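Hyaluronidase (Thermobaculum terrenum, PDB 5DIY) probably hydrolyses O-linked N-acetylglucosamine as a family GH84 hexosaminidase, here in a form altered at the predicted proton donor. Local coordinates at residues C[54-57]-C[63-66]; C[123-126]-C[130-133]; C[137-142]-C[181-186]. All blocks are in the same frame, centred on the assembly; numbering follows the deposited sequence.

Interaction 1. Residues C[54-57]-C[63-66]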
loop_
_atom_site.group_PDB
_atom_site.type_symbol
_atom_site.label_atom_id
_atom_site.label_comp_id
_atom_site.label_asym_id
_atom_site.label_seq_id
_atom_site.Cartn_x
_atom_site.Cartn_y
_atom_site.Cartn_z
ATOM N N GLU C 54 -4.041 -28.296 -7.697
ATOM C CA GLU C 54 -3.545 -29.204 -6.653
ATOM C C GLU C 54 -4.301 -28.966 -5.346
ATOM O O GLU C 54 -4.368 -27.825 -4.881
ATOM C CB GLU C 54 -2.046 -28.998 -6.405
ATOM C CG GLU C 54 -1.143 -29.077 -7.632
ATOM C CD GLU C 54 -1.251 -30.389 -8.377
ATOM O OE1 GLU C 54 -1.280 -31.452 -7.723
ATOM O OE2 GLU C 54 -1.302 -30.351 -9.622
ATOM N N PRO C 55 -4.881 -30.029 -4.750
ATOM C CA PRO C 55 -5.568 -29.844 -3.465
ATOM C C PRO C 55 -4.591 -29.654 -2.306
ATOM O O PRO C 55 -3.484 -30.193 -2.337
ATOM C CB PRO C 55 -6.361 -31.145 -3.296
ATOM C CG PRO C 55 -5.580 -32.156 -4.062
ATOM C CD PRO C 55 -4.979 -31.423 -5.226
ATOM N N TYR C 56 -5.007 -28.878 -1.306
ATOM C CA TYR C 56 -4.220 -28.688 -0.087
ATOM C C TYR C 56 -4.052 -30.013 0.665
ATOM O O TYR C 56 -4.963 -30.838 0.678
ATOM C CB TYR C 56 -4.886 -27.664 0.846
ATOM C CG TYR C 56 -4.799 -26.224 0.373
ATOM C CD1 TYR C 56 -3.613 -25.499 0.505
ATOM C CD2 TYR C 56 -5.910 -25.578 -0.181
ATOM C CE1 TYR C 56 -3.525 -24.179 0.084
ATOM C CE2 TYR C 56 -5.834 -24.258 -0.605
ATOM C CZ TYR C 56 -4.640 -23.559 -0.473
ATOM O OH TYR C 56 -4.553 -22.250 -0.894
ATOM N N LYS C 57 -2.886 -30.197 1.281
ATOM C CA LYS C 57 -2.619 -31.350 2.155
ATOM C C LYS C 57 -3.312 -31.151 3.507
ATOM O O LYS C 57 -3.693 -30.029 3.853
ATOM C CB LYS C 57 -1.109 -31.528 2.355
ATOM C CG LYS C 57 -0.341 -31.839 1.077
ATOM C CD LYS C 57 1.160 -31.661 1.265
ATOM N N LEU C 63 -5.047 -25.988 9.408
ATOM C CA LEU C 63 -4.814 -24.559 9.669
ATOM C C LEU C 63 -5.989 -23.715 9.155
ATOM O O LEU C 63 -6.492 -22.849 9.875
ATOM C CB LEU C 63 -3.489 -24.090 9.058
ATOM C CG LEU C 63 -2.208 -24.736 9.611
ATOM C CD1 LEU C 63 -0.999 -24.385 8.748
ATOM C CD2 LEU C 63 -1.960 -24.333 11.054
ATOM N N PHE C 64 -6.449 -23.997 7.935
ATOM C CA PHE C 64 -7.651 -23.347 7.402
ATOM C C PHE C 64 -8.876 -23.535 8.308
ATOM O O PHE C 64 -9.662 -22.599 8.482
ATOM C CB PHE C 64 -7.970 -23.836 5.981
ATOM C CG PHE C 64 -7.096 -23.231 4.914
ATOM C CD1 PHE C 64 -7.133 -21.857 4.656
ATOM C CD2 PHE C 64 -6.257 -24.029 4.141
ATOM C CE1 PHE C 64 -6.337 -21.298 3.662
ATOM C CE2 PHE C 64 -5.464 -23.474 3.146
ATOM C CZ PHE C 64 -5.500 -22.106 2.910
ATOM N N LYS C 65 -9.033 -24.732 8.882
ATOM C CA LYS C 65 -10.126 -25.004 9.829
ATOM C C LYS C 65 -10.017 -24.120 11.072
ATOM O O LYS C 65 -11.025 -23.599 11.553
ATOM C CB LYS C 65 -10.136 -26.478 10.261
ATOM C CG LYS C 65 -11.346 -26.886 11.102
ATOM C CD LYS C 65 -11.271 -28.350 11.526
ATOM C CE LYS C 65 -12.004 -28.596 12.840
ATOM N N GLU C 66 -8.800 -23.971 11.591
ATOM C CA GLU C 66 -8.550 -23.090 12.735
ATOM C C GLU C 66 -8.869 -21.625 12.387
ATOM O O GLU C 66 -9.534 -20.940 13.159
ATOM C CB GLU C 66 -7.111 -23.237 13.236
#

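Interaction 2. Residues C[123-126]-C[130-133]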
loop_
_atom_site.group_PDB
_atom_site.type_symbol
_atom_site.label_atom_id
_atom_site.label_comp_id
_atom_site.label_asym_id
_atom_site.label_seq_id
_atom_site.Cartn_x
_atom_site.Cartn_y
_atom_site.Cartn_z
ATOM N N PHE C 123 -4.957 -10.784 -21.542
ATOM C CA PHE C 123 -6.222 -10.130 -21.909
ATOM C C PHE C 123 -7.065 -10.907 -22.927
ATOM O O PHE C 123 -8.227 -10.561 -23.140
ATOM C CB PHE C 123 -5.974 -8.705 -22.444
ATOM C CG PHE C 123 -5.289 -7.767 -21.464
ATOM C CD1 PHE C 123 -5.581 -7.786 -20.094
ATOM C CD2 PHE C 123 -4.379 -6.813 -21.930
ATOM C CE1 PHE C 123 -4.953 -6.905 -19.214
ATOM C CE2 PHE C 123 -3.757 -5.928 -21.054
ATOM C CZ PHE C 123 -4.043 -5.973 -19.695
ATOM N N ASP C 124 -6.495 -11.946 -23.537
ATOM C CA ASP C 124 -7.191 -12.762 -24.533
ATOM C C ASP C 124 -7.078 -14.244 -24.187
ATOM O O ASP C 124 -6.271 -14.629 -23.336
ATOM C CB ASP C 124 -6.645 -12.482 -25.947
ATOM C CG ASP C 124 -5.126 -12.342 -25.985
ATOM O OD1 ASP C 124 -4.434 -12.938 -25.127
ATOM O OD2 ASP C 124 -4.627 -11.619 -26.872
ATOM N N LEU C 125 -7.887 -15.058 -24.863
ATOM C CA LEU C 125 -8.001 -16.487 -24.577
ATOM C C LEU C 125 -6.747 -17.259 -25.009
ATOM O O LEU C 125 -6.323 -17.176 -26.162
ATOM C CB LEU C 125 -9.249 -17.072 -25.252
ATOM C CG LEU C 125 -10.590 -16.499 -24.771
ATOM C CD1 LEU C 125 -11.711 -16.812 -25.751
ATOM C CD2 LEU C 125 -10.938 -17.016 -23.381
ATOM N N ILE C 126 -6.176 -18.006 -24.067
ATOM C CA ILE C 126 -4.935 -18.760 -24.273
ATOM C C ILE C 126 -5.169 -20.035 -25.088
ATOM O O ILE C 126 -4.382 -20.347 -25.984
ATOM C CB ILE C 126 -4.267 -19.110 -22.910
ATOM C CG1 ILE C 126 -3.808 -17.825 -22.209
ATOM C CG2 ILE C 126 -3.082 -20.056 -23.083
ATOM C CD1 ILE C 126 -3.425 -18.007 -20.752
ATOM N N ASP C 130 -11.164 -22.804 -26.174
ATOM C CA ASP C 130 -11.916 -21.648 -25.668
ATOM C C ASP C 130 -12.193 -20.608 -26.750
ATOM O O ASP C 130 -13.258 -19.988 -26.745
ATOM C CB ASP C 130 -11.185 -20.987 -24.493
ATOM C CG ASP C 130 -11.190 -21.840 -23.242
ATOM O OD1 ASP C 130 -12.051 -22.733 -23.102
ATOM O OD2 ASP C 130 -10.331 -21.609 -22.374
ATOM N N ARG C 131 -11.241 -20.409 -27.661
ATOM C CA ARG C 131 -11.467 -19.566 -28.850
ATOM C C ARG C 131 -12.554 -20.122 -29.782
ATOM O O ARG C 131 -13.231 -19.352 -30.459
ATOM C CB ARG C 131 -10.162 -19.321 -29.636
ATOM C CG ARG C 131 -9.630 -17.902 -29.507
ATOM C CD ARG C 131 -8.246 -17.737 -30.116
ATOM N NE ARG C 131 -7.201 -18.124 -29.162
ATOM C CZ ARG C 131 -6.413 -19.203 -29.229
ATOM N NH1 ARG C 131 -6.477 -20.077 -30.234
ATOM N NH2 ARG C 131 -5.519 -19.403 -28.264
ATOM N N ASN C 132 -12.702 -21.447 -29.819
ATOM C CA ASN C 132 -13.799 -22.101 -30.553
ATOM C C ASN C 132 -15.151 -21.988 -29.841
ATOM O O ASN C 132 -16.196 -21.981 -30.495
ATOM C CB ASN C 132 -13.479 -23.581 -30.806
ATOM C CG ASN C 132 -12.228 -23.782 -31.655
ATOM O OD1 ASN C 132 -11.769 -22.869 -32.347
ATOM N ND2 ASN C 132 -11.667 -24.984 -31.601
ATOM N N SER C 133 -15.127 -21.907 -28.510
ATOM C CA SER C 133 -16.342 -21.831 -27.695
ATOM C C SER C 133 -16.839 -20.410 -27.394
ATOM O O SER C 133 -18.035 -20.234 -27.155
ATOM C CB SER C 133 -16.126 -22.568 -26.375
ATOM O OG SER C 133 -15.638 -23.875 -26.601
#

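Interaction 3. Residues C[137-142]-C[181-186]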
loop_
_atom_site.group_PDB
_atom_site.type_symbol
_atom_site.label_atom_id
_atom_site.label_comp_id
_atom_site.label_asym_id
_atom_site.label_seq_id
_atom_site.Cartn_x
_atom_site.Cartn_y
_atom_site.Cartn_z
ATOM N N LEU C 137 -12.841 -12.984 -23.789
ATOM C CA LEU C 137 -12.542 -13.322 -22.387
ATOM C C LEU C 137 -13.765 -13.203 -21.487
ATOM O O LEU C 137 -14.059 -14.102 -20.706
ATOM C CB LEU C 137 -11.435 -12.398 -21.832
ATOM C CG LEU C 137 -10.301 -12.939 -20.950
ATOM C CD1 LEU C 137 -9.857 -11.858 -19.975
ATOM C CD2 LEU C 137 -10.636 -14.217 -20.202
ATOM N N ALA C 138 -14.460 -12.075 -21.599
ATOM C CA ALA C 138 -15.654 -11.793 -20.790
ATOM C C ALA C 138 -16.734 -12.865 -20.911
ATOM O O ALA C 138 -17.376 -13.204 -19.924
ATOM C CB ALA C 138 -16.227 -10.423 -21.140
ATOM N N GLU C 139 -16.904 -13.418 -22.113
ATOM C CA GLU C 139 -17.915 -14.452 -22.374
ATOM C C GLU C 139 -17.505 -15.774 -21.743
ATOM O O GLU C 139 -18.332 -16.467 -21.142
ATOM C CB GLU C 139 -18.144 -14.652 -23.884
ATOM C CG GLU C 139 -19.216 -13.749 -24.481
ATOM C CD GLU C 139 -19.369 -13.905 -25.994
ATOM O OE1 GLU C 139 -19.925 -12.978 -26.621
ATOM O OE2 GLU C 139 -18.942 -14.939 -26.563
ATOM N N ALA C 140 -16.229 -16.125 -21.898
ATOM C CA ALA C 140 -15.691 -17.360 -21.332
ATOM C C ALA C 140 -15.833 -17.341 -19.813
ATOM O O ALA C 140 -16.385 -18.269 -19.228
ATOM C CB ALA C 140 -14.232 -17.534 -21.725
ATOM N N GLN C 141 -15.353 -16.258 -19.201
ATOM C CA GLN C 141 -15.421 -16.062 -17.749
ATOM C C GLN C 141 -16.851 -16.075 -17.212
ATOM O O GLN C 141 -17.131 -16.734 -16.207
ATOM C CB GLN C 141 -14.743 -14.742 -17.361
ATOM C CG GLN C 141 -13.232 -14.787 -17.506
ATOM C CD GLN C 141 -12.558 -13.454 -17.253
ATOM O OE1 GLN C 141 -13.211 -12.417 -17.158
ATOM N NE2 GLN C 141 -11.239 -13.480 -17.130
ATOM N N ALA C 142 -17.745 -15.345 -17.879
ATOM C CA ALA C 142 -19.150 -15.287 -17.469
ATOM C C ALA C 142 -19.794 -16.676 -17.483
ATOM O O ALA C 142 -20.491 -17.046 -16.537
ATOM C CB ALA C 142 -19.933 -14.325 -18.356
ATOM N N GLY C 181 -21.235 -7.444 -17.074
ATOM C CA GLY C 181 -22.435 -7.009 -16.357
ATOM C C GLY C 181 -23.711 -7.623 -16.906
ATOM O O GLY C 181 -24.632 -7.932 -16.149
ATOM N N GLN C 182 -23.750 -7.803 -18.227
ATOM C CA GLN C 182 -24.877 -8.435 -18.919
ATOM C C GLN C 182 -24.962 -9.943 -18.649
ATOM O O GLN C 182 -26.044 -10.465 -18.387
ATOM C CB GLN C 182 -24.758 -8.164 -20.435
ATOM C CG GLN C 182 -25.925 -8.631 -21.304
ATOM C CD GLN C 182 -27.249 -7.975 -20.940
ATOM O OE1 GLN C 182 -27.299 -6.802 -20.576
ATOM N NE2 GLN C 182 -28.330 -8.738 -21.036
ATOM N N ARG C 183 -23.822 -10.634 -18.694
ATOM C CA ARG C 183 -23.791 -12.110 -18.684
ATOM C C ARG C 183 -23.546 -12.778 -17.333
ATOM O O ARG C 183 -23.879 -13.954 -17.176
ATOM C CB ARG C 183 -22.752 -12.609 -19.687
ATOM C CG ARG C 183 -23.019 -12.125 -21.103
ATOM C CD ARG C 183 -22.572 -13.125 -22.147
ATOM N NE ARG C 183 -22.913 -12.661 -23.492
ATOM C CZ ARG C 183 -22.909 -13.415 -24.594
ATOM N NH1 ARG C 183 -22.577 -14.707 -24.552
ATOM N NH2 ARG C 183 -23.246 -12.866 -25.758
ATOM N N LEU C 184 -22.954 -12.069 -16.370
ATOM C CA LEU C 184 -22.838 -12.604 -15.006
ATOM C C LEU C 184 -24.181 -12.520 -14.290
ATOM O O LEU C 184 -24.763 -11.447 -14.245
ATOM C CB LEU C 184 -21.808 -11.835 -14.160
ATOM C CG LEU C 184 -20.322 -12.125 -14.348
ATOM C CD1 LEU C 184 -19.520 -11.187 -13.462
ATOM C CD2 LEU C 184 -19.989 -13.573 -14.017
ATOM N N PRO C 185 -24.657 -13.635 -13.696
ATOM C CA PRO C 185 -25.813 -13.556 -12.789
ATOM C C PRO C 185 -25.635 -12.445 -11.748
ATOM O O PRO C 185 -24.533 -12.275 -11.217
ATOM C CB PRO C 185 -25.829 -14.933 -12.116
ATOM C CG PRO C 185 -25.187 -15.843 -13.105
ATOM C CD PRO C 185 -24.190 -15.022 -13.874
ATOM N N LYS C 186 -26.711 -11.707 -11.471
ATOM C CA LYS C 186 -26.629 -10.423 -10.747
ATOM C C LYS C 186 -26.074 -10.541 -9.331
ATOM O O LYS C 186 -25.456 -9.601 -8.834
ATOM C CB LYS C 186 -27.999 -9.725 -10.667
ATOM C CG LYS C 186 -28.670 -9.399 -11.992
ATOM C CD LYS C 186 -27.891 -8.408 -12.844
ATOM C CE LYS C 186 -28.641 -8.097 -14.134
ATOM N NZ LYS C 186 -27.728 -7.985 -15.305
#

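Interaction 1. Residues C[54-57]-C[63-66]
Phe64 drives one edge of its ring into the face of Tyr56, a T-shaped (edge-to-face) pair with centroids 4.8 Å apart and planes inclined at 64°. The leading atom is Phe64 CE2, which stands 3.5 Å above the Tyr56 plane and over the middle of the ring. Its distances to the ring carbons are therefore nearly even, from 3.7 Å between Phe64 CE2 and Tyr56 CE1 to 4.0 Å between Phe64 CE2 and Tyr56 CG. Phe64 CZ follows beside it toward the phenol end, 3.8 Å from Tyr56 CZ. The C-H edge of Phe64 thus meets the pi face of Tyr56. With CG anti to the carbonyl carbon (chi1 -72° for Tyr56, -77° for Phe64), both rings extend into the gap, which is 9.8 Å between Tyr56 CA and Phe64 CA. The tight packing begins and ends with these two buried rings. The neighbouring residues turn to solvent instead: Glu54, Pro55 and Lys57 on the loop and Leu63 on the helix are exposed. Lys57 and Lys65 lack their tips and Glu66 everything past CB, which suggests mobile side chains. The one polar atom of the pair, Tyr56 OH, is hydrogen-bonded to Asp45 OD2, which ties down the far end of the ring. Lys102 makes a cation-pi contact with Tyr56 and also donates from NZ to Glu54 O. The contact joins the loop that follows barrel strand 37-40 to helix 58-73, with Lys57 as the helix N-cap. Phe64 meets two further rings edge-to-face, Tyr40 at the end of that strand and Phe106 of helix 93-108, so the pair sits between the second strand of the barrel and two of its outer helices.

Interaction 2. Residues C[123-126]-C[130-133]
Arg131 reaches back from its helix to the preceding loop and holds the carbonyl of Leu125 side-on with two nitrogens. Arg131 NE donates to Leu125 O at 3.3 Å. Arg131 NH2 donates to the same Leu125 O at 3.2 Å, and the N-H...O angles are both about 150°. The oxygen lies at the edge of the guanidinium, close to its plane, whereas both donors stand above the carbonyl plane on the same face. One acceptor is thus shared by a forked pair of fairly long bonds, which helps hold the guanidinium in place. The arginine chain runs extended through chi2 and then bends at chi3 (-85°), which turns the NE/NH2 edge back toward the loop. The next carbonyl along, Ile126 O, also comes near Arg131 NH2, but the angle is poor and the approach does not count as a hydrogen bond.

Asp130 is satisfied elsewhere: OD1 bonds to the hydroxyl of Ser91 and OD2 accepts from the backbone N of Tyr90, so this buried carboxylate pins the helix to the loop around 90. It faces the 123-126 loop with its aliphatic part alone, Asp130 CB lying 4.1 Å from Leu125 CD2. The other methyl of the leucine, CD1, rests 3.7 Å from Asp130 O at the backbone. Ser133 OG bonds to Glu129 O, and Ser133 N makes a weak bond to Asp130 O. The arrangement belongs to the beta-alpha loop after strand 113-117, the fourth strand of a TIM barrel, on the C-terminal side of the strands, where the active site of such barrels lies; the loop leads on from Asn120, the engineered residue at the predicted proton-donor position, into the short helix 128-133.

Interaction 3. Residues C[137-142]-C[181-186]
Two outer helices of the TIM barrel meet here: helix 137-153, which precedes the fifth strand, and the C-terminal end of helix 175-183, which precedes the sixth. The apolar centre is Ala142, whose small side chain allows the backbones to come together, with the CA atoms of Ala142 and Leu184 only 5.2 Å apart. Ala142 CB abuts Arg183 CB at 3.6 Å, methyl against methylene. Leu184 approaches from the turn that ends the helix and lays its CD2 methyl against Ala142 CA at 3.9 Å. The same leucine also packs on Leu145 one turn further along, while Pro185 lies on Thr146 and Leu149, so the exit turn rests along helix 137-153.

On the more exposed flank the long chains of Glu139 and Arg183 pass each other. The glutamate is extended beyond CG (chi2 177°), while the arginine bends at chi2 (-148°) and lays its guanidinium against the carboxylate, face to face. The two flat groups lie nearly parallel, 12° between planes, and stack rather than join at their edges. This is a salt bridge by charge alone, since no N-H points at the oxygen. The aliphatic part contributes too: Glu139 CG lies 3.5 Å from Arg183 NH1. The other oxygen of the carboxylate, OE2, accepts a hydrogen bond from the backbone N of Ser135 just ahead of the helix. In the turn itself, Leu184 O accepts from Arg216 NH2, and Lys186 NZ bonds to Gln215 OE1 with a weak second bond to Gly181 O. In the stacked pair, Glu139 OE1 stands 3.3 Å above the guanidinium plane, displaced toward its rim and 3.4 Å from Arg183 NH2.

All three contacts join loops and outer helices of the same TIM barrel and follow one another along the chain. Interactions 2 and 3 adjoin, their centres 14 Å apart: Leu125 CD2 packs on Ala140 CB at 3.7 Å, and Phe123 O lies 3.8 Å from Leu137 CD1, so the loop of one leans on the helix of the other. Interaction 1 stands apart, its nearest atoms about 17 Å from interaction 2 and about 19 Å from interaction 3. The side chain of Tyr56 is about 11 Å from that of Lys43, which binds N-acetylglucosamine. That of Ile126 is about 11 Å from the side chain of Asn120, engineered at the predicted proton-donor position; interaction 3 is remote from the sugar site.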